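Long-range contact in spherulin-3A (Physarum polycephalum, PDB 1HDF), which serves as a calcium-binding structural protein of the beta/gamma-crystallin family: residues 42-47 against 90-95. Numbering follows the deposited sequence.
With CA (calcium ion), chain D; CA (calcium ion), chain C.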
loop_
_atom_site.group_PDB
_atom_site.type_symbol
_atom_site.label_atom_id
_atom_site.label_comp_id
_atom_site.label_asym_id
_atom_site.label_seq_id
_atom_site.Cartn_x
_atom_site.Cartn_y
_atom_site.Cartn_z
ATOM N N GLY A 42 21.241 -8.873 7.689
ATOM C CA GLY A 42 21.618 -8.615 9.069
ATOM C C GLY A 42 20.584 -7.971 9.981
ATOM O O GLY A 42 20.919 -7.577 11.095
ATOM N N LEU A 43 19.334 -7.872 9.534
ATOM C CA LEU A 43 18.283 -7.246 10.334
ATOM C C LEU A 43 17.612 -8.234 11.274
ATOM O O LEU A 43 17.326 -7.917 12.430
ATOM C CB LEU A 43 17.212 -6.645 9.423
ATOM C CG LEU A 43 16.388 -5.442 9.898
ATOM C CD1 LEU A 43 15.082 -5.400 9.107
ATOM C CD2 LEU A 43 16.094 -5.531 11.375
ATOM N N ASN A 44 17.357 -9.434 10.772
ATOM C CA ASN A 44 16.686 -10.460 11.559
ATOM C C ASN A 44 17.379 -10.822 12.861
ATOM O O ASN A 44 18.594 -10.995 12.910
ATOM C CB ASN A 44 16.515 -11.741 10.745
ATOM C CG ASN A 44 15.504 -12.686 11.370
ATOM O OD1 ASN A 44 15.663 -13.907 11.334
ATOM N ND2 ASN A 44 14.446 -12.119 11.941
ATOM N N ASP A 45 16.575 -10.944 13.910
ATOM C CA ASP A 45 17.040 -11.322 15.234
ATOM C C ASP A 45 18.213 -10.559 15.845
ATOM O O ASP A 45 18.986 -11.148 16.595
ATOM C CB ASP A 45 17.361 -12.821 15.249
ATOM C CG ASP A 45 16.127 -13.684 15.036
ATOM O OD1 ASP A 45 15.005 -13.163 15.206
ATOM O OD2 ASP A 45 16.276 -14.884 14.717
ATOM N N VAL A 46 18.354 -9.267 15.549
ATOM C CA VAL A 46 19.452 -8.495 16.146
ATOM C C VAL A 46 19.016 -7.208 16.843
ATOM O O VAL A 46 19.809 -6.587 17.544
ATOM C CB VAL A 46 20.541 -8.109 15.104
ATOM C CG1 VAL A 46 21.013 -9.363 14.353
ATOM C CG2 VAL A 46 20.013 -7.039 14.156
ATOM N N VAL A 47 17.760 -6.815 16.655
ATOM C CA VAL A 47 17.242 -5.586 17.253
ATOM C C VAL A 47 17.213 -5.624 18.784
ATOM O O VAL A 47 16.729 -6.580 19.382
ATOM C CB VAL A 47 15.823 -5.268 16.710
ATOM C CG1 VAL A 47 15.278 -3.999 17.349
ATOM C CG2 VAL A 47 15.883 -5.100 15.202
ATOM N N ALA A 90 15.249 -11.011 18.506
ATOM C CA ALA A 90 14.274 -12.024 18.108
ATOM C C ALA A 90 13.183 -11.556 17.160
ATOM O O ALA A 90 12.422 -12.378 16.646
ATOM C CB ALA A 90 13.642 -12.636 19.349
ATOM N N ILE A 91 13.094 -10.250 16.930
ATOM C CA ILE A 91 12.064 -9.717 16.046
ATOM C C ILE A 91 12.329 -10.143 14.612
ATOM O O ILE A 91 13.459 -10.055 14.125
ATOM C CB ILE A 91 12.004 -8.180 16.134
ATOM C CG1 ILE A 91 11.643 -7.767 17.566
ATOM C CG2 ILE A 91 10.961 -7.636 15.160
ATOM C CD1 ILE A 91 11.669 -6.281 17.801
ATOM N N SER A 92 11.287 -10.615 13.936
ATOM C CA SER A 92 11.438 -11.074 12.564
ATOM C C SER A 92 10.430 -10.479 11.587
ATOM O O SER A 92 10.447 -10.804 10.403
ATOM C CB SER A 92 11.373 -12.599 12.525
ATOM O OG SER A 92 12.386 -13.170 13.344
ATOM N N SER A 93 9.547 -9.621 12.089
ATOM C CA SER A 93 8.555 -8.942 11.257
ATOM C C SER A 93 7.985 -7.778 12.065
ATOM O O SER A 93 8.102 -7.745 13.289
ATOM C CB SER A 93 7.433 -9.898 10.802
ATOM O OG SER A 93 6.677 -10.414 11.879
HETATM N N MSE A 94 7.374 -6.820 11.385
HETATM C CA MSE A 94 6.839 -5.672 12.082
HETATM C C MSE A 94 5.829 -4.918 11.233
HETATM O O MSE A 94 5.943 -4.882 10.012
HETATM C CB MSE A 94 7.997 -4.748 12.485
HETATM C CG MSE A 94 7.586 -3.442 13.147
HETATM SE SE MSE A 94 9.091 -2.427 13.856
HETATM C CE MSE A 94 9.700 -1.625 12.217
ATOM N N ILE A 95 4.832 -4.344 11.899
ATOM C CA ILE A 95 3.788 -3.549 11.256
ATOM C C ILE A 95 3.879 -2.122 11.795
ATOM O O ILE A 95 3.918 -1.907 13.013
ATOM C CB ILE A 95 2.365 -4.094 11.569
ATOM C CG1 ILE A 95 2.123 -5.402 10.812
ATOM C CG2 ILE A 95 1.317 -3.072 11.168
ATOM C CD1 ILE A 95 0.802 -6.065 11.127
HETATM CA CA CA D . 12.830 -14.403 15.319
HETATM CA CA CA C . 21.064 -6.882 19.365
HETATM O O HOH W 1 13.988 -16.157 13.729
HETATM O O HOH W 2 14.568 -8.127 18.687
HETATM O O HOH W 3 22.699 -8.202 18.035
HETATM O O HOH W 4 22.572 -7.489 21.437
HETATM O O HOH W 5 11.671 -16.766 14.572
HETATM O O HOH W 6 13.394 -15.922 17.577
#
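Asp45 and Ser92 meet at a shared calcium ion, which OD1 of Asp45 approaches to 2.5 Å and OG of Ser92 to 2.4 Å. Ala90 adds its backbone O to the same ion, so one ligand from 42-47 and two from 90-95 are drawn together, and the 3.1 Å between Asp45 OD1 and Ala90 O reflects this common metal. Only one carboxylate oxygen of Asp45 binds the ion; its OD2 instead accepts a bond from a water that is itself a calcium ligand. Lys62 O and two further waters complete the shell.

Behind the metal stands a second shell. ND2 of Asn44 donates to Ser92 OG over 2.7 Å in a nearly straight bond (161°) that lies in the amide plane. With its CG anti to the backbone N (chi1 -164°), the Asn44 side chain extends far enough to meet this hydroxyl, which is thus gripped by calcium and amide at once. A leucine here would probably leave Ser92 OG without its amide donor and the hydroxyl less firmly positioned for the metal. The backbones are joined beside it, Asp45 N donating to Ile91 O at 3.2 Å, and a water that donates to Val47 O and accepts from Ala90 N links the two segments.

Further inward the contact turns apolar: Val47 CG1 meets Ile91 CD1 at 4.3 Å, Val47 also resting on Leu17 and Ile91 on Ile60, residues of the two different sheets. Val46 O, meanwhile, binds a second calcium together with the backbone O of Lys19, Ser48 OG and Asp89 OD1. Loops from both Greek key motifs therefore exchange ligands across the paired calcium sites of a beta/gamma-crystallin domain.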